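Local coordinates for ATP-dependent kinase YFH7 (Saccharomyces cerevisiae, PDB 2GA8), which acts as an ATP-dependent kinase that could be involved in endoplasmic reticulum membrane assembly, at residues 102-107 with 273-278; 17-22 with 223-228; 300-305 with 324-329; 158-163 with 252-257. One frame throughout, in Å; residues are numbered along the deposited sequence.

Overall arrangement
Residues 17-22 open contact 2 at the end of helix 4-17, and the loop closes some 200 residues later at the end of helix 222-227. Within that span start contact 1 (102-107) and contact 4 (158-163), both of which close after contact 2, so contact 2 crosses each. Contact 4 joins edge strand 156-160 of the parallel sheet to strand 248-256 of the mixed sheet and lies wholly within the span of contact 1, which brings a loop to the start of helix 275-285. These two touch where Trp277 CZ3 packs at 3.6 Å from Met161 SD. Contact 3 follows in series, pairing helices 299-312 and 319-328, about 43 Å from contact 2 between centres.

Contact 1. Residues 102-107 with 273-278; sequences EDVNFQ and DQENWK
Val104 is the residue of the 102-107 loop that meets Glu275 and Asn276. The van der Waals part of the contact is small: the CG1 methyl of Val104 lies against the carboxylate of Glu275, 3.9 Å from OE1 and equally near OE2, the two side chains crossing at about a right angle. Glu275 reaches this place through a chain bent at chi2 (134°), which folds the acid back toward its own backbone. Asn276 also points at the loop, and its amide end comes up to the backbone carbonyl of Val104.

The polar interactions hold each partner in shape. Glu275 OE1 accepts the backbone N of Asn276 at 2.8 Å on its anti lone pair, and also pairs with Ser192 OG, so the oxygen beside the valine has two partners. In the loop, Asp103 OD1 receives the amide N of Asn105 at 2.9 Å, the donor standing well above the carboxylate plane. Backbone bonding adds Phe106 N to Asp103 O, at 3.1 Å. Asn193 ND2, from helix 192-206, bonds the carbonyl oxygens of Asp103 and Phe106, joining the loop to the helix that Asn276 also touches.

The arrangement is that of an Asx turn overlapping a type I beta turn, Asp103 to Phe106, which offers Val104 to the first residues of helix 275-285.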
# COMPACT_ATOMS: atom_id res chain seq x y z
N GLU A 102 -12.71 -14.11 8.05
CA GLU A 102 -12.24 -14.83 6.87
C GLU A 102 -13.13 -14.59 5.66
O GLU A 102 -13.01 -15.26 4.64
CB GLU A 102 -12.17 -16.33 7.16
CG GLU A 102 -11.28 -16.70 8.33
CD GLU A 102 -11.22 -18.20 8.58
OE1 GLU A 102 -10.59 -18.92 7.77
OE2 GLU A 102 -11.82 -18.66 9.57
N ASP A 103 -14.03 -13.62 5.77
CA ASP A 103 -14.97 -13.30 4.70
C ASP A 103 -14.42 -12.23 3.75
O ASP A 103 -14.49 -11.03 4.03
CB ASP A 103 -16.29 -12.83 5.31
CG ASP A 103 -17.35 -12.51 4.28
OD1 ASP A 103 -17.10 -12.73 3.07
OD2 ASP A 103 -18.43 -12.04 4.68
N VAL A 104 -13.88 -12.67 2.61
CA VAL A 104 -13.31 -11.74 1.65
C VAL A 104 -14.36 -10.85 1.00
O VAL A 104 -14.01 -9.86 0.36
CB VAL A 104 -12.52 -12.48 0.54
CG1 VAL A 104 -11.41 -13.30 1.16
CG2 VAL A 104 -13.45 -13.37 -0.29
N ASN A 105 -15.63 -11.19 1.17
CA ASN A 105 -16.72 -10.40 0.60
C ASN A 105 -17.35 -9.41 1.58
O ASN A 105 -18.31 -8.72 1.24
CB ASN A 105 -17.82 -11.30 0.02
CG ASN A 105 -17.60 -11.62 -1.45
OD1 ASN A 105 -18.48 -12.17 -2.11
ND2 ASN A 105 -16.43 -11.28 -1.97
N PHE A 106 -16.83 -9.36 2.80
CA PHE A 106 -17.34 -8.43 3.81
C PHE A 106 -17.00 -7.03 3.32
O PHE A 106 -15.83 -6.71 3.12
CB PHE A 106 -16.67 -8.68 5.16
CG PHE A 106 -17.10 -7.73 6.24
CD1 PHE A 106 -18.38 -7.81 6.79
CD2 PHE A 106 -16.22 -6.77 6.73
CE1 PHE A 106 -18.77 -6.95 7.81
CE2 PHE A 106 -16.61 -5.90 7.75
CZ PHE A 106 -17.88 -5.99 8.29
N GLN A 107 -18.01 -6.20 3.10
CA GLN A 107 -17.76 -4.85 2.62
C GLN A 107 -17.30 -3.91 3.72
O GLN A 107 -17.75 -4.00 4.86
CB GLN A 107 -19.01 -4.27 1.94
CG GLN A 107 -19.37 -4.94 0.62
CD GLN A 107 -18.24 -4.88 -0.39
OE1 GLN A 107 -17.84 -3.79 -0.82
NE2 GLN A 107 -17.72 -6.04 -0.77
N ASP A 273 -3.73 -12.99 -8.69
CA ASP A 273 -5.00 -13.24 -9.39
C ASP A 273 -6.17 -13.85 -8.63
O ASP A 273 -7.06 -14.45 -9.25
CB ASP A 273 -4.74 -14.10 -10.65
CG ASP A 273 -4.28 -15.52 -10.32
OD1 ASP A 273 -4.46 -15.97 -9.18
OD2 ASP A 273 -3.74 -16.19 -11.23
N GLN A 274 -6.21 -13.68 -7.32
CA GLN A 274 -7.30 -14.24 -6.54
C GLN A 274 -8.04 -13.21 -5.70
O GLN A 274 -7.48 -12.17 -5.35
CB GLN A 274 -6.78 -15.35 -5.63
CG GLN A 274 -6.18 -16.53 -6.38
CD GLN A 274 -7.19 -17.23 -7.26
OE1 GLN A 274 -8.27 -17.61 -6.80
NE2 GLN A 274 -6.85 -17.40 -8.53
N GLU A 275 -9.29 -13.55 -5.39
CA GLU A 275 -10.19 -12.73 -4.58
C GLU A 275 -10.05 -11.21 -4.74
O GLU A 275 -10.09 -10.70 -5.86
CB GLU A 275 -10.07 -13.12 -3.11
CG GLU A 275 -8.65 -13.26 -2.59
CD GLU A 275 -8.47 -12.56 -1.26
OE1 GLU A 275 -8.95 -11.41 -1.14
OE2 GLU A 275 -7.85 -13.15 -0.35
N ASN A 276 -9.91 -10.49 -3.64
CA ASN A 276 -9.82 -9.03 -3.70
C ASN A 276 -8.53 -8.51 -4.32
O ASN A 276 -8.49 -7.40 -4.84
CB ASN A 276 -9.98 -8.42 -2.31
CG ASN A 276 -11.36 -8.66 -1.72
OD1 ASN A 276 -11.49 -8.86 -0.51
ND2 ASN A 276 -12.38 -8.62 -2.55
N TRP A 277 -7.46 -9.31 -4.25
CA TRP A 277 -6.17 -8.89 -4.80
C TRP A 277 -6.24 -8.67 -6.30
O TRP A 277 -5.64 -7.73 -6.83
CB TRP A 277 -5.10 -9.96 -4.51
CG TRP A 277 -4.95 -10.31 -3.07
CD1 TRP A 277 -5.30 -11.48 -2.48
CD2 TRP A 277 -4.42 -9.47 -2.04
NE1 TRP A 277 -5.02 -11.43 -1.13
CE2 TRP A 277 -4.48 -10.21 -0.83
CE3 TRP A 277 -3.91 -8.17 -2.01
CZ2 TRP A 277 -4.04 -9.69 0.39
CZ3 TRP A 277 -3.47 -7.65 -0.79
CH2 TRP A 277 -3.54 -8.41 0.39
N LYS A 278 -6.99 -9.53 -6.97
CA LYS A 278 -7.13 -9.44 -8.41
C LYS A 278 -7.73 -8.12 -8.84
O LYS A 278 -7.43 -7.62 -9.91
CB LYS A 278 -7.99 -10.60 -8.93
CG LYS A 278 -8.14 -10.64 -10.44
CD LYS A 278 -8.91 -11.87 -10.89
CE LYS A 278 -9.04 -11.92 -12.40
NZ LYS A 278 -9.72 -13.16 -12.87

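Contact 2. Residues 17-22 with 223-228; sequences NRIEDN and FEKLSK
No flat group enters the meeting of Ile19 with Lys225 and Leu226, but one flanks it in each segment. The guanidinium of Arg18 carries Asp21 CB on one face, 3.6 Å above the plane and displaced toward the rim, while Asn22 CG lies at its edge, in plane. The ring of Phe223 has Leu226 CD2 at its edge, likewise in plane. Arg18 grips a single atom side-on: NE reaches Asn22 OD1 at 2.8 Å and NH2 reaches the same oxygen at 2.9 Å. The NE bond runs nearly along the C=O axis, whereas NH2 uses a lone pair in the carbonyl plane. This pairing fixes the guanidinium rotation and closes the turn, in which Arg18 O also accepts the backbone N atoms of Asp21 and Asn22.

Across the gap the contact is purely apolar. Ile19 has CG1 anti to its backbone nitrogen (chi1 -160°), which sends the longer branch to the helix. CG1 meets Lys225 CB at 3.8 Å, and the terminal CD1 lies 4.4 Å from Leu226 CB. Lys225 lends only the root of its side chain here; the rest runs out extended, and its NZ forms a salt bridge with Asp16 in helix 4-17.

The contact is helix-to-turn packing: the last turn of helix 222-227 lies against the connection from helix 4-17 to strand 25-30, the strand that leads into the Walker A P-loop of this kinase fold.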
# COMPACT_ATOMS: atom_id res chain seq x y z
N ASN A 17 2.80 13.47 -17.99
CA ASN A 17 1.89 13.12 -19.07
C ASN A 17 0.43 13.13 -18.64
O ASN A 17 -0.46 13.42 -19.43
CB ASN A 17 2.24 11.75 -19.64
CG ASN A 17 3.23 11.83 -20.78
OD1 ASN A 17 3.93 10.86 -21.09
ND2 ASN A 17 3.29 12.99 -21.43
N ARG A 18 0.18 12.83 -17.37
CA ARG A 18 -1.18 12.76 -16.83
C ARG A 18 -1.54 13.93 -15.92
O ARG A 18 -2.57 13.91 -15.25
CB ARG A 18 -1.35 11.45 -16.06
CG ARG A 18 -0.99 10.21 -16.87
CD ARG A 18 -1.98 9.99 -18.00
NE ARG A 18 -3.33 9.77 -17.48
CZ ARG A 18 -4.39 9.52 -18.23
NH1 ARG A 18 -4.28 9.44 -19.55
NH2 ARG A 18 -5.57 9.32 -17.66
N ILE A 19 -0.69 14.95 -15.90
CA ILE A 19 -0.88 16.12 -15.05
C ILE A 19 -2.26 16.78 -15.11
O ILE A 19 -2.76 17.29 -14.10
CB ILE A 19 0.20 17.19 -15.37
CG1 ILE A 19 0.33 18.16 -14.20
CG2 ILE A 19 -0.16 17.93 -16.66
CD1 ILE A 19 0.88 17.52 -12.94
N GLU A 20 -2.88 16.77 -16.29
CA GLU A 20 -4.20 17.38 -16.45
C GLU A 20 -5.33 16.36 -16.33
O GLU A 20 -6.50 16.74 -16.30
CB GLU A 20 -4.29 18.08 -17.82
CG GLU A 20 -3.44 19.34 -17.94
CD GLU A 20 -3.43 19.91 -19.34
OE1 GLU A 20 -4.52 20.20 -19.88
OE2 GLU A 20 -2.33 20.09 -19.91
N ASP A 21 -4.97 15.08 -16.26
CA ASP A 21 -5.97 14.01 -16.18
C ASP A 21 -6.05 13.29 -14.84
O ASP A 21 -7.08 12.71 -14.50
CB ASP A 21 -5.69 12.98 -17.27
CG ASP A 21 -5.74 13.57 -18.66
OD1 ASP A 21 -6.80 14.10 -19.03
OD2 ASP A 21 -4.72 13.49 -19.38
N ASN A 22 -4.96 13.31 -14.08
CA ASN A 22 -4.94 12.61 -12.80
C ASN A 22 -4.26 13.45 -11.73
O ASN A 22 -3.19 14.01 -11.96
CB ASN A 22 -4.19 11.28 -12.92
CG ASN A 22 -4.86 10.31 -13.87
OD1 ASN A 22 -4.58 10.29 -15.07
ND2 ASN A 22 -5.77 9.50 -13.34
N PHE A 223 7.63 19.69 -12.06
CA PHE A 223 7.51 20.23 -10.71
C PHE A 223 6.74 21.55 -10.67
O PHE A 223 6.02 21.83 -9.72
CB PHE A 223 8.88 20.38 -10.06
CG PHE A 223 9.58 19.07 -9.81
CD1 PHE A 223 8.85 17.94 -9.42
CD2 PHE A 223 10.96 18.96 -9.93
CE1 PHE A 223 9.49 16.73 -9.16
CE2 PHE A 223 11.61 17.76 -9.66
CZ PHE A 223 10.87 16.64 -9.27
N GLU A 224 6.90 22.36 -11.72
CA GLU A 224 6.20 23.64 -11.81
C GLU A 224 4.70 23.35 -11.93
O GLU A 224 3.87 23.94 -11.23
CB GLU A 224 6.67 24.41 -13.05
CG GLU A 224 6.01 25.77 -13.23
CD GLU A 224 6.64 26.84 -12.38
OE1 GLU A 224 7.88 26.99 -12.45
OE2 GLU A 224 5.91 27.54 -11.65
N LYS A 225 4.36 22.42 -12.82
CA LYS A 225 2.96 22.05 -13.04
C LYS A 225 2.30 21.49 -11.78
O LYS A 225 1.19 21.88 -11.43
CB LYS A 225 2.87 21.01 -14.15
CG LYS A 225 3.38 21.48 -15.49
CD LYS A 225 3.32 20.35 -16.49
CE LYS A 225 3.98 20.72 -17.80
NZ LYS A 225 4.00 19.55 -18.72
N LEU A 226 2.97 20.56 -11.11
CA LEU A 226 2.38 19.98 -9.91
C LEU A 226 2.23 21.01 -8.79
O LEU A 226 1.24 21.01 -8.07
CB LEU A 226 3.21 18.78 -9.44
CG LEU A 226 4.57 18.98 -8.79
CD1 LEU A 226 4.39 19.37 -7.32
CD2 LEU A 226 5.37 17.68 -8.88
N SER A 227 3.22 21.90 -8.67
CA SER A 227 3.22 22.92 -7.63
C SER A 227 2.04 23.87 -7.73
O SER A 227 1.56 24.37 -6.71
CB SER A 227 4.52 23.73 -7.68
OG SER A 227 5.63 22.94 -7.33
N LYS A 228 1.56 24.11 -8.94
CA LYS A 228 0.44 25.02 -9.17
C LYS A 228 -0.91 24.32 -9.19
O LYS A 228 -1.93 24.96 -9.40
CB LYS A 228 0.63 25.76 -10.49
CG LYS A 228 1.88 26.63 -10.58
CD LYS A 228 1.84 27.75 -9.55
CE LYS A 228 3.00 28.72 -9.75
NZ LYS A 228 3.05 29.73 -8.65

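Contact 3. Residues 300-305 with 324-329; sequences EATEER and EKFRSN. With SO4 (sulfate ion), chain H.
Glu303 and Phe326 bring their helices together, with axes 9.6 Å apart at closest approach and N-to-C directions at 124°. Phe326 carries its ring across the gap with CG anti to the backbone nitrogen (chi1 -179°), and the ring lies almost flat against the backbone of the other helix: Glu303 CA stands 3.6 Å from the ring centroid, a CH-pi contact over the centre of one face. The glutamate chain then runs on past the rim, its CG 3.4 Å from Phe326 CD2, and its carboxylate is turned nearly perpendicular to the ring. Thr302 adds its methyl, CG2 being 4.1 Å from Phe326 CZ, while its OG1 bonds Asp298 O. Tyr299 meets the same phenylalanine edge-to-face.

Helix 299-312 follows strand 290-296 of the parallel sheet, and the side chain of Thr302 lies about 4 Å, nearest atoms, from Gly34 of the P-loop, a probable ATP-binding residue. Two helices so placed are consistent with the lid region of P-loop kinases. With Phe326 cut back to an alanine, the Glu303 backbone and Thr302 methyl would probably lose their cover and a gap would open between the helices.

On the polar side, Glu303 OE1 forms a salt bridge with Arg323, and OE2 lies over the aliphatic stem of Arg327, near CG. The guanidinium meets a sulfate, probably from the crystallisation liquor, at its edge, in plane, Arg327 NH1 bonding O2 of the ion at 2.9 Å and 150°. Arg327 NH2 forms a salt bridge with Glu324 OE1 at 2.9 Å, though the hydrogen bond within it is weak.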
# COMPACT_ATOMS: atom_id res chain seq x y z
N GLU A 300 19.46 -17.82 -5.22
CA GLU A 300 20.46 -18.04 -4.18
C GLU A 300 20.61 -16.90 -3.18
O GLU A 300 20.59 -17.13 -1.97
CB GLU A 300 21.81 -18.37 -4.82
CG GLU A 300 21.98 -19.83 -5.18
CD GLU A 300 22.09 -20.72 -3.95
OE1 GLU A 300 22.21 -21.96 -4.11
OE2 GLU A 300 22.05 -20.19 -2.82
N ALA A 301 20.78 -15.69 -3.69
CA ALA A 301 20.96 -14.53 -2.82
C ALA A 301 19.71 -14.27 -1.98
O ALA A 301 19.80 -13.87 -0.82
CB ALA A 301 21.29 -13.30 -3.65
N THR A 302 18.54 -14.48 -2.57
CA THR A 302 17.31 -14.25 -1.85
C THR A 302 17.10 -15.34 -0.81
O THR A 302 16.63 -15.08 0.30
CB THR A 302 16.11 -14.20 -2.81
OG1 THR A 302 16.34 -13.18 -3.79
CG2 THR A 302 14.83 -13.88 -2.04
N GLU A 303 17.44 -16.57 -1.18
CA GLU A 303 17.30 -17.70 -0.26
C GLU A 303 18.13 -17.43 0.99
O GLU A 303 17.67 -17.63 2.11
CB GLU A 303 17.80 -18.98 -0.93
CG GLU A 303 17.69 -20.20 -0.05
CD GLU A 303 18.34 -21.41 -0.68
OE1 GLU A 303 19.58 -21.44 -0.77
OE2 GLU A 303 17.60 -22.32 -1.10
N GLU A 304 19.35 -16.95 0.78
CA GLU A 304 20.24 -16.66 1.89
C GLU A 304 19.70 -15.51 2.73
O GLU A 304 19.74 -15.56 3.96
CB GLU A 304 21.64 -16.30 1.39
CG GLU A 304 22.62 -15.99 2.52
CD GLU A 304 23.91 -15.39 2.03
OE1 GLU A 304 23.88 -14.27 1.47
OE2 GLU A 304 24.97 -16.04 2.19
N ARG A 305 19.20 -14.48 2.05
CA ARG A 305 18.66 -13.31 2.72
C ARG A 305 17.49 -13.68 3.64
O ARG A 305 17.44 -13.26 4.80
CB ARG A 305 18.22 -12.27 1.69
CG ARG A 305 17.76 -10.95 2.28
CD ARG A 305 17.55 -9.88 1.20
NE ARG A 305 18.79 -9.52 0.52
CZ ARG A 305 19.30 -10.16 -0.53
NH1 ARG A 305 18.67 -11.20 -1.05
NH2 ARG A 305 20.45 -9.75 -1.06
N GLU A 324 16.01 -24.36 4.17
CA GLU A 324 15.05 -25.43 3.95
C GLU A 324 13.62 -24.90 3.94
O GLU A 324 12.82 -25.27 3.09
CB GLU A 324 15.18 -26.51 5.03
CG GLU A 324 14.08 -27.57 5.00
CD GLU A 324 14.02 -28.33 3.69
OE1 GLU A 324 15.01 -29.03 3.36
OE2 GLU A 324 12.99 -28.24 2.98
N LYS A 325 13.31 -24.02 4.90
CA LYS A 325 11.98 -23.44 4.98
C LYS A 325 11.70 -22.63 3.72
O LYS A 325 10.58 -22.63 3.20
CB LYS A 325 11.85 -22.54 6.21
CG LYS A 325 10.49 -21.87 6.33
CD LYS A 325 10.36 -21.05 7.59
CE LYS A 325 9.00 -20.36 7.65
NZ LYS A 325 8.83 -19.55 8.89
N PHE A 326 12.72 -21.93 3.23
CA PHE A 326 12.59 -21.12 2.03
C PHE A 326 12.27 -22.00 0.83
O PHE A 326 11.34 -21.73 0.07
CB PHE A 326 13.89 -20.36 1.77
CG PHE A 326 13.85 -19.47 0.56
CD1 PHE A 326 13.30 -18.19 0.64
CD2 PHE A 326 14.39 -19.90 -0.66
CE1 PHE A 326 13.28 -17.36 -0.47
CE2 PHE A 326 14.38 -19.07 -1.77
CZ PHE A 326 13.82 -17.80 -1.68
N ARG A 327 13.04 -23.07 0.67
CA ARG A 327 12.84 -23.98 -0.46
C ARG A 327 11.50 -24.70 -0.47
O ARG A 327 10.92 -24.91 -1.54
CB ARG A 327 13.97 -25.02 -0.50
CG ARG A 327 15.36 -24.44 -0.66
CD ARG A 327 16.36 -25.54 -0.96
NE ARG A 327 16.36 -26.59 0.06
CZ ARG A 327 17.24 -26.67 1.05
NH1 ARG A 327 18.21 -25.77 1.16
NH2 ARG A 327 17.16 -27.66 1.93
N SER A 328 11.01 -25.08 0.71
CA SER A 328 9.75 -25.81 0.80
C SER A 328 8.48 -24.97 0.90
O SER A 328 7.39 -25.49 0.69
CB SER A 328 9.80 -26.78 1.99
OG SER A 328 9.90 -26.08 3.21
N ASN A 329 8.63 -23.69 1.22
CA ASN A 329 7.46 -22.81 1.34
C ASN A 329 7.31 -21.90 0.13
O ASN A 329 8.07 -20.94 -0.03
CB ASN A 329 7.59 -21.95 2.60
CG ASN A 329 6.29 -21.27 2.97
OD1 ASN A 329 5.48 -20.93 2.10
ND2 ASN A 329 6.08 -21.05 4.26
S SO4 H . 21.64 -26.77 2.50
O1 SO4 H . 21.28 -27.77 3.52
O2 SO4 H . 20.69 -25.64 2.56
O3 SO4 H . 23.01 -26.27 2.76
O4 SO4 H . 21.58 -27.39 1.16

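Contact 4. Residues 158-163 with 252-257; sequences IVPMDG and DQYCIS
Pro160 and Tyr254 make the tight part of this contact, their side chains coming from opposite directions. Pro160 CD sits over one face of the phenol ring, 3.6 Å from its centroid and 17° off the normal, in a CH-pi contact. Pro160 CG follows toward the outer end of the ring, 3.5 Å from Tyr254 OH. With CG anti to the carbonyl carbon (chi1 -53°) the tyrosine ring is carried toward Pro160, and chi2 of -82° turns its face to the proline. Beside this pair, Val159 CG2 meets Ile256 CD1 at 3.6 Å, the two side chains crossing at about a right angle.

Packing is looser around Ile158, whose CG1 comes only to 4.1 Å from Tyr254 CE1. Its carbonyl oxygen, buried without a polar partner, lies obliquely to the ring, 3.8 Å from Tyr254 CD1. Toward solvent the neighbouring Gln253 is exposed and Cys255 turns away. Replacing Tyr254 by alanine is likely to uncover Pro160 and leave a gap above the proline ring and beside Ile158.

Strand 156-160 is an edge strand of the parallel sheet, bonded to strand 262-267, while strand 248-256 borders the mixed sheet beside strand 237-243, where Gln253 and Tyr254 form a classic beta bulge opposite Val239. Helix 192-206 covers the Val159-Ile256 pair, placing Leu198 on the valine and Leu202 on the isoleucine.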
# COMPACT_ATOMS: atom_id res chain seq x y z
N ILE A 158 4.93 6.24 0.38
CA ILE A 158 4.86 4.80 0.15
C ILE A 158 3.70 4.21 0.93
O ILE A 158 3.31 4.71 1.99
CB ILE A 158 6.15 4.07 0.60
CG1 ILE A 158 6.44 4.39 2.07
CG2 ILE A 158 7.33 4.48 -0.29
CD1 ILE A 158 7.62 3.61 2.64
N VAL A 159 3.13 3.14 0.39
CA VAL A 159 2.04 2.44 1.06
C VAL A 159 2.45 0.98 1.13
O VAL A 159 2.34 0.24 0.15
CB VAL A 159 0.70 2.54 0.30
CG1 VAL A 159 -0.33 1.60 0.93
CG2 VAL A 159 0.18 3.96 0.32
N PRO A 160 3.00 0.55 2.28
CA PRO A 160 3.40 -0.85 2.39
C PRO A 160 2.13 -1.67 2.64
O PRO A 160 1.21 -1.22 3.32
CB PRO A 160 4.32 -0.86 3.61
CG PRO A 160 4.83 0.57 3.67
CD PRO A 160 3.58 1.35 3.37
N MET A 161 2.09 -2.87 2.08
CA MET A 161 0.93 -3.74 2.25
C MET A 161 0.93 -4.33 3.67
O MET A 161 -0.10 -4.76 4.18
CB MET A 161 1.00 -4.86 1.21
CG MET A 161 -0.28 -5.62 0.98
SD MET A 161 -0.00 -6.90 -0.26
CE MET A 161 0.46 -8.21 0.76
N ASP A 162 2.10 -4.31 4.31
CA ASP A 162 2.29 -4.85 5.66
C ASP A 162 1.31 -4.37 6.72
O ASP A 162 0.95 -5.13 7.62
CB ASP A 162 3.71 -4.54 6.13
CG ASP A 162 4.76 -5.14 5.24
OD1 ASP A 162 5.01 -6.36 5.35
OD2 ASP A 162 5.32 -4.40 4.41
N GLY A 163 0.89 -3.11 6.63
CA GLY A 163 -0.03 -2.57 7.60
C GLY A 163 -1.41 -3.21 7.54
O GLY A 163 -2.23 -3.02 8.43
N ASP A 252 -2.26 4.82 11.63
CA ASP A 252 -1.72 6.00 10.97
C ASP A 252 -0.20 6.13 10.86
O ASP A 252 0.37 7.12 11.33
CB ASP A 252 -2.27 7.25 11.65
CG ASP A 252 -3.72 7.09 12.06
OD1 ASP A 252 -4.52 6.56 11.26
OD2 ASP A 252 -4.07 7.50 13.19
N GLN A 253 0.45 5.15 10.24
CA GLN A 253 1.90 5.20 10.09
C GLN A 253 2.30 5.94 8.83
O GLN A 253 3.42 6.45 8.72
CB GLN A 253 2.47 3.78 10.06
CG GLN A 253 2.31 3.05 11.37
CD GLN A 253 3.14 3.68 12.48
OE1 GLN A 253 2.77 3.62 13.66
NE2 GLN A 253 4.27 4.27 12.12
N TYR A 254 1.39 6.02 7.87
CA TYR A 254 1.67 6.70 6.63
C TYR A 254 0.52 7.65 6.30
O TYR A 254 -0.64 7.25 6.33
CB TYR A 254 1.85 5.69 5.50
CG TYR A 254 2.88 4.63 5.82
CD1 TYR A 254 4.24 4.87 5.64
CD2 TYR A 254 2.49 3.39 6.34
CE1 TYR A 254 5.19 3.91 5.98
CE2 TYR A 254 3.43 2.43 6.68
CZ TYR A 254 4.78 2.70 6.50
OH TYR A 254 5.71 1.74 6.84
N CYS A 255 0.86 8.90 6.01
CA CYS A 255 -0.16 9.87 5.66
C CYS A 255 -0.06 10.25 4.20
O CYS A 255 1.01 10.60 3.71
CB CYS A 255 -0.02 11.15 6.48
SG CYS A 255 -1.19 12.43 5.93
N ILE A 256 -1.18 10.15 3.50
CA ILE A 256 -1.25 10.53 2.10
C ILE A 256 -2.09 11.79 2.12
O ILE A 256 -3.29 11.74 2.39
CB ILE A 256 -1.95 9.45 1.25
CG1 ILE A 256 -1.14 8.15 1.30
CG2 ILE A 256 -2.11 9.93 -0.18
CD1 ILE A 256 -1.84 6.97 0.68
N SER A 257 -1.46 12.93 1.85
CA SER A 257 -2.16 14.22 1.89
C SER A 257 -2.38 14.82 0.51
O SER A 257 -2.05 14.22 -0.51
CB SER A 257 -1.35 15.22 2.72
OG SER A 257 -0.20 15.63 2.00